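Local coordinates for uncharacterized protein YhfS (Escherichia coli, PDB 4J8L) that is of unknown function but carries pyridoxal 5'-phosphate covalently attached to a lysine, and belongs to the aminotransferase superfamily of PLP-dependent proteins, at residues V22-R27 with L59-H64; G37-L42 with P49-R54; Q53-V58 with E234-L239; I79-A84 with N214-T219. All blocks are in the same frame, centred on the assembly; numbering follows the deposited sequence.

Contact 1 (V22-R27 with L59-H64); sequences VDSICR and LADAFH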
loop_
_atom_site.group_PDB
_atom_site.type_symbol
_atom_site.label_atom_id
_atom_site.label_comp_id
_atom_site.label_asym_id
_atom_site.label_seq_id
_atom_site.Cartn_x
_atom_site.Cartn_y
_atom_site.Cartn_z
ATOM N N VAL A 22 0.788 13.526 14.722
ATOM C CA VAL A 22 1.688 14.233 15.626
ATOM C C VAL A 22 1.055 14.397 17.009
ATOM O O VAL A 22 1.748 14.312 18.025
ATOM C CB VAL A 22 2.154 15.581 15.041
ATOM C CG1 VAL A 22 3.059 16.324 16.031
ATOM C CG2 VAL A 22 2.912 15.311 13.751
ATOM N N ASP A 23 -0.260 14.596 17.049
ATOM C CA ASP A 23 -0.954 14.721 18.329
ATOM C C ASP A 23 -0.803 13.443 19.141
ATOM O O ASP A 23 -0.595 13.482 20.363
ATOM C CB ASP A 23 -2.440 15.028 18.126
ATOM C CG ASP A 23 -3.138 15.385 19.420
ATOM O OD1 ASP A 23 -3.878 14.533 19.969
ATOM O OD2 ASP A 23 -2.956 16.527 19.908
ATOM N N SER A 24 -0.911 12.308 18.456
ATOM C CA SER A 24 -0.721 11.029 19.114
ATOM C C SER A 24 0.711 10.866 19.624
ATOM O O SER A 24 0.925 10.331 20.715
ATOM C CB SER A 24 -1.074 9.874 18.182
ATOM O OG SER A 24 -1.002 8.654 18.899
ATOM N N ILE A 25 1.685 11.311 18.834
ATOM C CA ILE A 25 3.071 11.285 19.285
ATOM C C ILE A 25 3.220 12.071 20.600
ATOM O O ILE A 25 3.801 11.574 21.567
ATOM C CB ILE A 25 4.024 11.824 18.215
ATOM C CG1 ILE A 25 4.032 10.876 17.011
ATOM C CG2 ILE A 25 5.425 11.972 18.777
ATOM C CD1 ILE A 25 4.892 11.424 15.851
ATOM N N CYS A 26 2.642 13.264 20.648
ATOM C CA CYS A 26 2.761 14.094 21.844
ATOM C C CYS A 26 2.165 13.407 23.069
ATOM O O CYS A 26 2.671 13.548 24.186
ATOM C CB CYS A 26 2.072 15.441 21.637
ATOM S SG CYS A 26 2.865 16.511 20.412
ATOM N N ARG A 27 1.084 12.666 22.854
ATOM C CA ARG A 27 0.359 12.064 23.964
ATOM C C ARG A 27 1.018 10.789 24.481
ATOM O O ARG A 27 0.660 10.286 25.547
ATOM C CB ARG A 27 -1.094 11.808 23.559
ATOM C CG ARG A 27 -1.951 13.063 23.638
ATOM C CD ARG A 27 -3.420 12.784 23.349
ATOM N NE ARG A 27 -3.662 12.553 21.938
ATOM C CZ ARG A 27 -3.862 11.351 21.404
ATOM N NH1 ARG A 27 -3.868 10.272 22.178
ATOM N NH2 ARG A 27 -4.072 11.228 20.102
ATOM N N LEU A 59 0.919 4.279 16.596
ATOM C CA LEU A 59 0.327 3.767 15.357
ATOM C C LEU A 59 -1.104 3.279 15.596
ATOM O O LEU A 59 -2.009 3.588 14.819
ATOM C CB LEU A 59 1.164 2.630 14.774
ATOM C CG LEU A 59 2.547 3.024 14.271
ATOM C CD1 LEU A 59 3.220 1.833 13.606
ATOM C CD2 LEU A 59 2.429 4.177 13.311
ATOM N N ALA A 60 -1.314 2.523 16.670
ATOM C CA ALA A 60 -2.652 2.016 16.967
ATOM C C ALA A 60 -3.626 3.169 17.159
ATOM O O ALA A 60 -4.730 3.175 16.606
ATOM C CB ALA A 60 -2.633 1.135 18.211
ATOM N N ASP A 61 -3.204 4.151 17.948
ATOM C CA ASP A 61 -4.032 5.302 18.234
ATOM C C ASP A 61 -4.358 6.078 16.950
ATOM O O ASP A 61 -5.509 6.413 16.698
ATOM C CB ASP A 61 -3.319 6.189 19.262
ATOM C CG ASP A 61 -4.168 7.348 19.722
ATOM O OD1 ASP A 61 -3.593 8.402 20.067
ATOM O OD2 ASP A 61 -5.408 7.202 19.749
ATOM N N ALA A 62 -3.341 6.338 16.132
ATOM C CA ALA A 62 -3.502 7.145 14.922
ATOM C C ALA A 62 -4.424 6.482 13.907
ATOM O O ALA A 62 -5.142 7.163 13.176
ATOM C CB ALA A 62 -2.147 7.430 14.297
ATOM N N PHE A 63 -4.416 5.153 13.877
ATOM C CA PHE A 63 -5.281 4.419 12.954
ATOM C C PHE A 63 -6.504 3.796 13.629
ATOM O O PHE A 63 -7.078 2.834 13.123
ATOM C CB PHE A 63 -4.478 3.381 12.157
ATOM C CG PHE A 63 -3.456 3.993 11.231
ATOM C CD1 PHE A 63 -3.860 4.678 10.094
ATOM C CD2 PHE A 63 -2.097 3.864 11.479
ATOM C CE1 PHE A 63 -2.937 5.241 9.232
ATOM C CE2 PHE A 63 -1.163 4.421 10.616
ATOM C CZ PHE A 63 -1.585 5.117 9.493
ATOM N N HIS A 64 -6.893 4.364 14.768
ATOM C CA HIS A 64 -8.159 4.041 15.424
ATOM C C HIS A 64 -8.306 2.552 15.695
ATOM O O HIS A 64 -9.365 1.961 15.476
ATOM C CB HIS A 64 -9.322 4.592 14.599
ATOM C CG HIS A 64 -9.190 6.052 14.302
ATOM N ND1 HIS A 64 -8.662 6.530 13.122
ATOM C CD2 HIS A 64 -9.474 7.143 15.053
ATOM C CE1 HIS A 64 -8.649 7.851 13.150
ATOM N NE2 HIS A 64 -9.142 8.247 14.309
#

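Contact 2 (G37-L42 with P49-R54); sequences GGDLGL and PRVTQR. With ACY (acetic acid), chain D.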
loop_
_atom_site.group_PDB
_atom_site.type_symbol
_atom_site.label_atom_id
_atom_site.label_comp_id
_atom_site.label_asym_id
_atom_site.label_seq_id
_atom_site.Cartn_x
_atom_site.Cartn_y
_atom_site.Cartn_z
ATOM N N GLY A 37 16.640 9.100 20.713
ATOM C CA GLY A 37 17.336 8.313 19.704
ATOM C C GLY A 37 16.848 6.870 19.497
ATOM O O GLY A 37 17.123 6.263 18.457
ATOM N N GLY A 38 16.143 6.323 20.478
ATOM C CA GLY A 38 15.581 4.981 20.364
ATOM C C GLY A 38 16.419 3.884 21.007
ATOM O O GLY A 38 17.578 3.670 20.617
ATOM N N ASP A 39 15.826 3.174 21.969
ATOM C CA ASP A 39 16.548 2.137 22.708
ATOM C C ASP A 39 16.607 0.818 21.939
ATOM O O ASP A 39 16.039 0.697 20.859
ATOM C CB ASP A 39 15.983 1.930 24.125
ATOM C CG ASP A 39 14.563 1.395 24.131
ATOM O OD1 ASP A 39 13.734 1.889 23.343
ATOM O OD2 ASP A 39 14.261 0.493 24.950
ATOM N N LEU A 40 17.318 -0.150 22.504
ATOM C CA LEU A 40 17.661 -1.380 21.810
ATOM C C LEU A 40 17.257 -2.615 22.596
ATOM O O LEU A 40 17.306 -2.629 23.818
ATOM C CB LEU A 40 19.172 -1.441 21.606
ATOM C CG LEU A 40 19.793 -0.383 20.695
ATOM C CD1 LEU A 40 21.296 -0.301 20.919
ATOM C CD2 LEU A 40 19.497 -0.726 19.233
ATOM N N GLY A 41 16.879 -3.672 21.890
ATOM C CA GLY A 41 16.880 -4.988 22.499
ATOM C C GLY A 41 15.661 -5.452 23.274
ATOM O O GLY A 41 14.580 -4.856 23.219
ATOM N N LEU A 42 15.861 -6.539 24.004
ATOM C CA LEU A 42 14.761 -7.287 24.613
ATOM C C LEU A 42 14.529 -6.799 26.038
ATOM O O LEU A 42 14.926 -7.454 26.993
ATOM C CB LEU A 42 15.108 -8.774 24.613
ATOM C CG LEU A 42 15.417 -9.383 23.241
ATOM C CD1 LEU A 42 15.609 -10.885 23.339
ATOM C CD2 LEU A 42 14.308 -9.050 22.266
ATOM N N PRO A 49 12.185 -3.058 22.341
ATOM C CA PRO A 49 12.542 -1.741 22.887
ATOM C C PRO A 49 11.353 -0.982 23.436
ATOM O O PRO A 49 10.230 -1.106 22.927
ATOM C CB PRO A 49 13.120 -1.013 21.659
ATOM C CG PRO A 49 13.722 -2.115 20.851
ATOM C CD PRO A 49 12.735 -3.255 20.984
ATOM N N ARG A 50 11.594 -0.223 24.505
ATOM C CA ARG A 50 10.548 0.597 25.086
ATOM C C ARG A 50 10.025 1.594 24.057
ATOM O O ARG A 50 8.823 1.839 23.983
ATOM C CB ARG A 50 11.072 1.341 26.318
ATOM C CG ARG A 50 11.500 0.434 27.476
ATOM C CD ARG A 50 12.112 1.249 28.618
ATOM N NE ARG A 50 13.262 2.025 28.146
ATOM C CZ ARG A 50 14.512 1.572 28.093
ATOM N NH1 ARG A 50 14.801 0.345 28.503
ATOM N NH2 ARG A 50 15.482 2.357 27.647
ATOM N N VAL A 51 10.925 2.173 23.260
ATOM C CA VAL A 51 10.496 3.143 22.258
ATOM C C VAL A 51 9.664 2.483 21.154
ATOM O O VAL A 51 8.702 3.064 20.647
ATOM C CB VAL A 51 11.701 3.905 21.667
ATOM C CG1 VAL A 51 11.275 4.703 20.435
ATOM C CG2 VAL A 51 12.307 4.806 22.723
ATOM N N THR A 52 10.000 1.242 20.815
ATOM C CA THR A 52 9.225 0.518 19.811
ATOM C C THR A 52 7.789 0.286 20.291
ATOM O O THR A 52 6.840 0.475 19.526
ATOM C CB THR A 52 9.926 -0.787 19.409
ATOM O OG1 THR A 52 11.218 -0.457 18.876
ATOM C CG2 THR A 52 9.117 -1.545 18.330
ATOM N N GLN A 53 7.634 -0.096 21.559
ATOM C CA GLN A 53 6.298 -0.234 22.123
ATOM C C GLN A 53 5.538 1.080 21.984
ATOM O O GLN A 53 4.404 1.093 21.511
ATOM C CB GLN A 53 6.332 -0.653 23.593
ATOM C CG GLN A 53 4.927 -0.799 24.175
ATOM C CD GLN A 53 4.897 -1.008 25.678
ATOM O OE1 GLN A 53 5.663 -0.398 26.429
ATOM N NE2 GLN A 53 3.997 -1.873 26.129
ATOM N N ARG A 54 6.174 2.183 22.380
ATOM C CA ARG A 54 5.513 3.486 22.330
ATOM C C ARG A 54 5.061 3.818 20.909
ATOM O O ARG A 54 3.954 4.312 20.699
ATOM C CB ARG A 54 6.435 4.598 22.832
ATOM C CG ARG A 54 6.705 4.583 24.306
ATOM C CD ARG A 54 7.532 5.804 24.709
ATOM N NE ARG A 54 7.909 5.781 26.116
ATOM C CZ ARG A 54 7.261 6.433 27.072
ATOM N NH1 ARG A 54 6.200 7.167 26.771
ATOM N NH2 ARG A 54 7.678 6.357 28.328
HETATM C C ACY D . 11.564 4.786 27.445
HETATM O O ACY D . 12.764 4.467 27.604
HETATM O OXT ACY D . 11.076 5.159 26.352
HETATM C CH3 ACY D . 10.652 4.716 28.633
#

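Contact 3 (Q53-V58 with E234-L239); sequences QRVEQV and EVLRGL. With ACY (acetic acid), chain D.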
loop_
_atom_site.group_PDB
_atom_site.type_symbol
_atom_site.label_atom_id
_atom_site.label_comp_id
_atom_site.label_asym_id
_atom_site.label_seq_id
_atom_site.Cartn_x
_atom_site.Cartn_y
_atom_site.Cartn_z
ATOM N N GLN A 53 7.634 -0.096 21.559
ATOM C CA GLN A 53 6.298 -0.234 22.123
ATOM C C GLN A 53 5.538 1.080 21.984
ATOM O O GLN A 53 4.404 1.093 21.511
ATOM C CB GLN A 53 6.332 -0.653 23.593
ATOM C CG GLN A 53 4.927 -0.799 24.175
ATOM C CD GLN A 53 4.897 -1.008 25.678
ATOM O OE1 GLN A 53 5.663 -0.398 26.429
ATOM N NE2 GLN A 53 3.997 -1.873 26.129
ATOM N N ARG A 54 6.174 2.183 22.380
ATOM C CA ARG A 54 5.513 3.486 22.330
ATOM C C ARG A 54 5.061 3.818 20.909
ATOM O O ARG A 54 3.954 4.312 20.699
ATOM C CB ARG A 54 6.435 4.598 22.832
ATOM C CG ARG A 54 6.705 4.583 24.306
ATOM C CD ARG A 54 7.532 5.804 24.709
ATOM N NE ARG A 54 7.909 5.781 26.116
ATOM C CZ ARG A 54 7.261 6.433 27.072
ATOM N NH1 ARG A 54 6.200 7.167 26.771
ATOM N NH2 ARG A 54 7.678 6.357 28.328
ATOM N N VAL A 55 5.934 3.568 19.938
ATOM C CA VAL A 55 5.607 3.846 18.546
ATOM C C VAL A 55 4.415 3.001 18.113
ATOM O O VAL A 55 3.507 3.480 17.436
ATOM C CB VAL A 55 6.821 3.618 17.602
ATOM C CG1 VAL A 55 6.376 3.632 16.133
ATOM C CG2 VAL A 55 7.890 4.678 17.842
ATOM N N GLU A 56 4.406 1.741 18.532
ATOM C CA GLU A 56 3.281 0.862 18.224
ATOM C C GLU A 56 1.982 1.404 18.822
ATOM O O GLU A 56 0.940 1.371 18.161
ATOM C CB GLU A 56 3.576 -0.570 18.680
ATOM C CG GLU A 56 4.628 -1.224 17.786
ATOM C CD GLU A 56 5.247 -2.472 18.384
ATOM O OE1 GLU A 56 5.099 -2.704 19.604
ATOM O OE2 GLU A 56 5.882 -3.232 17.612
ATOM N N GLN A 57 2.058 1.941 20.043
ATOM C CA GLN A 57 0.896 2.570 20.662
ATOM C C GLN A 57 0.428 3.770 19.845
ATOM O O GLN A 57 -0.773 3.985 19.674
ATOM C CB GLN A 57 1.199 2.984 22.112
ATOM C CG GLN A 57 1.330 1.782 23.053
ATOM C CD GLN A 57 1.860 2.165 24.413
ATOM O OE1 GLN A 57 2.108 3.339 24.682
ATOM N NE2 GLN A 57 2.036 1.176 25.284
ATOM N N VAL A 58 1.378 4.564 19.356
ATOM C CA VAL A 58 1.026 5.723 18.542
ATOM C C VAL A 58 0.349 5.285 17.246
ATOM O O VAL A 58 -0.669 5.853 16.841
ATOM C CB VAL A 58 2.268 6.574 18.205
ATOM C CG1 VAL A 58 1.930 7.612 17.156
ATOM C CG2 VAL A 58 2.791 7.254 19.460
ATOM N N GLU A 234 12.058 6.054 12.959
ATOM C CA GLU A 234 12.098 6.364 11.530
ATOM C C GLU A 234 10.757 6.081 10.848
ATOM O O GLU A 234 10.379 6.773 9.895
ATOM C CB GLU A 234 13.225 5.616 10.816
ATOM C CG GLU A 234 13.432 6.101 9.385
ATOM C CD GLU A 234 14.576 5.411 8.675
ATOM O OE1 GLU A 234 15.471 4.879 9.370
ATOM O OE2 GLU A 234 14.572 5.411 7.420
ATOM N N VAL A 235 10.042 5.073 11.338
ATOM C CA VAL A 235 8.707 4.792 10.828
ATOM C C VAL A 235 7.807 6.007 11.070
ATOM O O VAL A 235 7.086 6.443 10.175
ATOM C CB VAL A 235 8.078 3.556 11.518
ATOM C CG1 VAL A 235 6.585 3.462 11.193
ATOM C CG2 VAL A 235 8.800 2.280 11.076
ATOM N N LEU A 236 7.825 6.540 12.288
ATOM C CA LEU A 236 7.020 7.725 12.576
ATOM C C LEU A 236 7.414 8.911 11.711
ATOM O O LEU A 236 6.548 9.632 11.214
ATOM C CB LEU A 236 7.147 8.139 14.044
ATOM C CG LEU A 236 6.478 7.273 15.091
ATOM C CD1 LEU A 236 6.640 7.975 16.438
ATOM C CD2 LEU A 236 5.018 7.081 14.740
ATOM N N ARG A 237 8.719 9.137 11.559
ATOM C CA ARG A 237 9.207 10.254 10.750
ATOM C C ARG A 237 8.654 10.164 9.334
ATOM O O ARG A 237 8.167 11.153 8.776
ATOM C CB ARG A 237 10.737 10.282 10.713
ATOM C CG ARG A 237 11.328 11.363 9.808
ATOM C CD ARG A 237 12.854 11.337 9.859
ATOM N NE ARG A 237 13.319 10.807 11.137
ATOM C CZ ARG A 237 14.493 10.214 11.318
ATOM N NH1 ARG A 237 15.337 10.086 10.301
ATOM N NH2 ARG A 237 14.822 9.749 12.518
ATOM N N GLY A 238 8.728 8.973 8.752
ATOM C CA GLY A 238 8.267 8.803 7.385
ATOM C C GLY A 238 6.769 9.015 7.286
ATOM O O GLY A 238 6.272 9.684 6.377
ATOM N N LEU A 239 6.048 8.456 8.249
ATOM C CA LEU A 239 4.602 8.531 8.260
ATOM C C LEU A 239 4.089 9.956 8.426
ATOM O O LEU A 239 3.055 10.303 7.869
ATOM C CB LEU A 239 4.064 7.646 9.377
ATOM C CG LEU A 239 2.751 6.899 9.195
ATOM C CD1 LEU A 239 2.687 6.113 7.892
ATOM C CD2 LEU A 239 2.628 5.958 10.362
HETATM C C ACY D . 11.564 4.786 27.445
HETATM O O ACY D . 12.764 4.467 27.604
HETATM O OXT ACY D . 11.076 5.159 26.352
HETATM C CH3 ACY D . 10.652 4.716 28.633
#

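Contact 4 (I79-A84 with N214-T219); sequences IRAGLA and NRIRAT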
loop_
_atom_site.group_PDB
_atom_site.type_symbol
_atom_site.label_atom_id
_atom_site.label_comp_id
_atom_site.label_asym_id
_atom_site.label_seq_id
_atom_site.Cartn_x
_atom_site.Cartn_y
_atom_site.Cartn_z
ATOM N N ILE A 79 1.766 -9.219 6.255
ATOM C CA ILE A 79 0.701 -10.097 5.790
ATOM C C ILE A 79 0.902 -11.508 6.321
ATOM O O ILE A 79 -0.058 -12.150 6.742
ATOM C CB ILE A 79 0.588 -10.077 4.264
ATOM C CG1 ILE A 79 -0.019 -8.735 3.838
ATOM C CG2 ILE A 79 -0.266 -11.250 3.751
ATOM C CD1 ILE A 79 0.176 -8.389 2.357
ATOM N N ARG A 80 2.140 -11.994 6.314
ATOM C CA ARG A 80 2.392 -13.331 6.863
ATOM C C ARG A 80 2.009 -13.406 8.341
ATOM O O ARG A 80 1.325 -14.336 8.777
ATOM C CB ARG A 80 3.853 -13.743 6.694
ATOM C CG ARG A 80 4.115 -15.185 7.129
ATOM C CD ARG A 80 5.606 -15.476 7.266
ATOM N NE ARG A 80 6.322 -15.349 5.999
ATOM C CZ ARG A 80 7.163 -14.354 5.712
ATOM N NH1 ARG A 80 7.398 -13.390 6.604
ATOM N NH2 ARG A 80 7.775 -14.328 4.532
ATOM N N ALA A 81 2.443 -12.417 9.113
ATOM C CA ALA A 81 2.154 -12.422 10.539
ATOM C C ALA A 81 0.660 -12.307 10.799
ATOM O O ALA A 81 0.121 -13.005 11.661
ATOM C CB ALA A 81 2.910 -11.292 11.237
ATOM N N GLY A 82 -0.015 -11.438 10.052
ATOM C CA GLY A 82 -1.452 -11.281 10.216
ATOM C C GLY A 82 -2.233 -12.533 9.848
ATOM O O GLY A 82 -3.113 -12.976 10.594
ATOM N N LEU A 83 -1.922 -13.121 8.699
ATOM C CA LEU A 83 -2.590 -14.365 8.313
ATOM C C LEU A 83 -2.346 -15.484 9.326
ATOM O O LEU A 83 -3.269 -16.211 9.679
ATOM C CB LEU A 83 -2.159 -14.810 6.916
ATOM C CG LEU A 83 -2.697 -13.952 5.764
ATOM C CD1 LEU A 83 -2.154 -14.457 4.428
ATOM C CD2 LEU A 83 -4.221 -13.940 5.752
ATOM N N ALA A 84 -1.108 -15.617 9.797
ATOM C CA ALA A 84 -0.780 -16.669 10.761
ATOM C C ALA A 84 -1.530 -16.518 12.081
ATOM O O ALA A 84 -1.748 -17.500 12.796
ATOM C CB ALA A 84 0.718 -16.721 11.007
ATOM N N ASN A 214 -1.706 -9.423 19.848
ATOM C CA ASN A 214 -1.090 -10.181 20.930
ATOM C C ASN A 214 -0.602 -11.548 20.447
ATOM O O ASN A 214 0.460 -12.013 20.861
ATOM C CB ASN A 214 -2.048 -10.359 22.114
ATOM C CG ASN A 214 -2.245 -9.083 22.907
ATOM O OD1 ASN A 214 -1.412 -8.178 22.872
ATOM N ND2 ASN A 214 -3.348 -9.013 23.645
ATOM N N ARG A 215 -1.363 -12.180 19.557
ATOM C CA ARG A 215 -0.932 -13.464 19.012
ATOM C C ARG A 215 0.329 -13.295 18.174
ATOM O O ARG A 215 1.208 -14.158 18.170
ATOM C CB ARG A 215 -2.041 -14.139 18.194
ATOM C CG ARG A 215 -3.176 -14.679 19.059
ATOM C CD ARG A 215 -4.002 -15.740 18.340
ATOM N NE ARG A 215 -4.798 -15.184 17.252
ATOM C CZ ARG A 215 -6.008 -14.654 17.412
ATOM N NH1 ARG A 215 -6.552 -14.597 18.619
ATOM N NH2 ARG A 215 -6.669 -14.173 16.369
ATOM N N ILE A 216 0.416 -12.176 17.468
ATOM C CA ILE A 216 1.605 -11.888 16.686
ATOM C C ILE A 216 2.803 -11.656 17.606
ATOM O O ILE A 216 3.863 -12.260 17.430
ATOM C CB ILE A 216 1.389 -10.671 15.776
ATOM C CG1 ILE A 216 0.347 -10.993 14.702
ATOM C CG2 ILE A 216 2.710 -10.222 15.149
ATOM C CD1 ILE A 216 0.014 -9.822 13.799
ATOM N N ARG A 217 2.631 -10.800 18.608
ATOM C CA ARG A 217 3.742 -10.495 19.511
ATOM C C ARG A 217 4.284 -11.745 20.213
ATOM O O ARG A 217 5.493 -11.861 20.440
ATOM C CB ARG A 217 3.350 -9.416 20.527
ATOM C CG ARG A 217 3.259 -8.011 19.925
ATOM C CD ARG A 217 4.654 -7.442 19.569
ATOM N NE ARG A 217 5.579 -7.602 20.687
ATOM C CZ ARG A 217 6.903 -7.657 20.575
ATOM N NH1 ARG A 217 7.484 -7.532 19.389
ATOM N NH2 ARG A 217 7.646 -7.833 21.662
ATOM N N ALA A 218 3.399 -12.692 20.514
ATOM C CA ALA A 218 3.802 -13.920 21.195
ATOM C C ALA A 218 4.766 -14.778 20.372
ATOM O O ALA A 218 5.500 -15.588 20.939
ATOM C CB ALA A 218 2.568 -14.740 21.623
ATOM N N THR A 219 4.768 -14.598 19.046
ATOM C CA THR A 219 5.643 -15.375 18.166
ATOM C C THR A 219 6.995 -14.716 17.972
ATOM O O THR A 219 7.916 -15.325 17.429
ATOM C CB THR A 219 5.029 -15.585 16.756
ATOM O OG1 THR A 219 4.988 -14.333 16.057
ATOM C CG2 THR A 219 3.634 -16.163 16.874
#

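Contact 1 (V22-R27 with L59-H64)
Asp-61 on helix 50-62 meets Arg-27 and Ser-24 on helix 11-28 through a single oxygen, OD1. With Asp-23 the charged groups make a salt-bridge network that joins the two helices. The guanidinium of Arg-27 approaches end-on. Its NH1 lies 2.8 Å and its NH2 2.9 Å from Asp-61 OD1. Two nitrogens share one acceptor, and both hydrogen bonds are clearly bent. The guanidinium and carboxylate planes stand 87° apart, so this is not the flat pairing of two nitrogens with two oxygens. The nitrogens come to OD1 on its syn side, tilted out of the carboxylate plane. Ser-24 OG donates to Asp-61 OD1 from the anti side at 2.9 Å. Three donors on one oxygen would be expected to draw negative charge to it.

Asp-23 positions the arginine from one helical turn earlier. The Arg-27 chain bends at chi3 (-74°), which brings NE to Asp-23 OD1 at 2.8 Å in a nearly straight bond. That oxygen lies in the guanidinium plane, and the bond fixes how the group is turned. The helices come close here, with 6.4 Å between the CA atoms of Ser-24 and Ala-62. Ser-24 OG also makes a weak bond to Val-58 O. Just beyond Asp-61 the helix ends in a Schellman motif, where His-64 N bonds to Asp-61 O at 3.1 Å.

Contact 2 (G37-L42 with P49-R54)
Asp-39 in the loop before helix 50-62 turns its carboxylate onto the first residues of that helix. Pro-49 holds the N-cap position. Two hydrogen bonds carry the contact. Val-51 N donates to Asp-39 OD1 at 2.8 Å and nearly straight (167°). Arg-50 N donates to the syn lone pair of Asp-39 OD2, also at 2.8 Å. Asp-39 CG lies between its own backbone N and carbonyl carbon (chi1 65°), with the carboxylate facing these two N-H groups. Each carboxylate oxygen thus takes one backbone N-H of the first turn. The negative group also sits where the helix dipole would favour it.

Charge adds to this. Asp-39 OD2 lies 3.3 Å above the guanidinium plane of Arg-50, over its centre. The attraction is one of charges alone, since no N-H points at that oxygen. The edge of the guanidinium serves an acetic acid molecule instead, probably from the crystallisation liquor. Arg-50 NE bonds its O at 2.6 Å. Arg-54 NE, one turn on, donates to its OXT at 3.2 Å.

Van der Waals contacts surround the carboxylate. Val-51 CG2 stands 3.3 Å from Asp-39 OD1, and the ring of Pro-49 lies against the loop, with CD 3.3 Å from Gly-41 O. Gly-38 CA rests on Val-51 CG2.

The loop is held from its other neighbours too. Gly-41 N bonds Gln-228 OE1, and the Asp-39 backbone bonds Gly-229 at the start of helix 229-261. Val-51 packs on Leu-233 of that helix, while Arg-54 reaches Glu-33 in helix 31-34.

Contact 3 (Q53-V58 with E234-L239)
Val-55 and Leu-236 mark the closest approach of two helical segments, with 7.3 Å between their CA atoms. Both segments are helical throughout. They belong to helix 50-62 and to the long helix 229-261. The space between them is bridged by side chains and not by backbone atoms.

This is plain apolar helix-helix packing, buried, and it joins helix 50-62 to the N-terminal part of helix 229-261. Val-55 and Leu-236 point at each other and meet tip to tip. Val-55 CG1 lies 3.8 Å from Leu-236 CG, and Val-55 CG2 lies 3.8 Å from Leu-236 CD1. Both methyls of the valine therefore press on the branched end of the leucine. A chi1 of -72° puts Leu-236 CG anti to the carbonyl carbon and turns the branch toward Val-55. CD1 meets Val-55. CD2 touches both Val-55 and Val-58, one turn further along, with Val-58 CG1 at 4.0 Å. The leucine thus bears on two successive turns of the opposing helix.

Helix 11-28 closes in from another side, where Leu-21 touches both Val-58 and Leu-239. Leu-59 of helix 50-62 touches Ala-68 and Leu-70 of the outermost strand 67-72 and also Leu-236 and Leu-239 of helix 229-261, so the helix touches both.

Contact 4 (I79-A84 with N214-T219)
Ile-216 on helix 210-219 lies across Ala-81 and Gly-82 on helix 74-86, and these three residues make the whole contact. Ile-216 gives the bulk. Its CG1 is 3.7 Å from Ala-81 O, and CD1 lies 3.8 Å from Ala-81 O as well. CD1 also comes to 4.1 Å from Gly-82 N. The isoleucine end therefore rests on the peptide between the two small residues. Its chi1 of -67° places CG1 beside its own backbone N. CG2, on the other branch, touches Ala-81 CB at 4.1 Å.

Ala-81 points its CB at the other helix. Gly-82 adds no side chain. With such small partners the backbones come close, at 6.2 Å between the CA atoms of Ala-81 and Ile-216.

The carbonyl of Ile-216 is occupied within its own segment. Thr-219 OG1 donates to Ile-216 O at 2.7 Å, on a lone pair in the carbonyl plane, and Thr-219 N bonds the same oxygen. Nearby, Arg-215 NH2 reaches Ala-85 O and adds a polar link to helix 74-86. This is close helix-helix packing onto small residues, beside the seven-stranded mixed sheet of the large domain, whose strand order 1-7-6-5-4-2-3 is that of fold type I PLP proteins.

How the contacts relate
From the N terminus, helix 11-28 comes first, and the chain comes back to it at the end of helix 50-62, closing contact 1. Contact 2 is nested inside that loop and ties the connecting segment 37-42 to the start of the same helix. Contact 3 begins where contact 2 ends, on residues 53-54, and joins the middle of helix 50-62 to helix 229-261. It crosses contact 1 along the chain, and the two touch, with centres about 9 Å apart. Contact 4 is nested inside the long loop closed by contact 3 and pairs helix 74-86 with helix 210-219. Helix 50-62 is thus common to contacts 1, 2 and 3, while contact 4 stands apart.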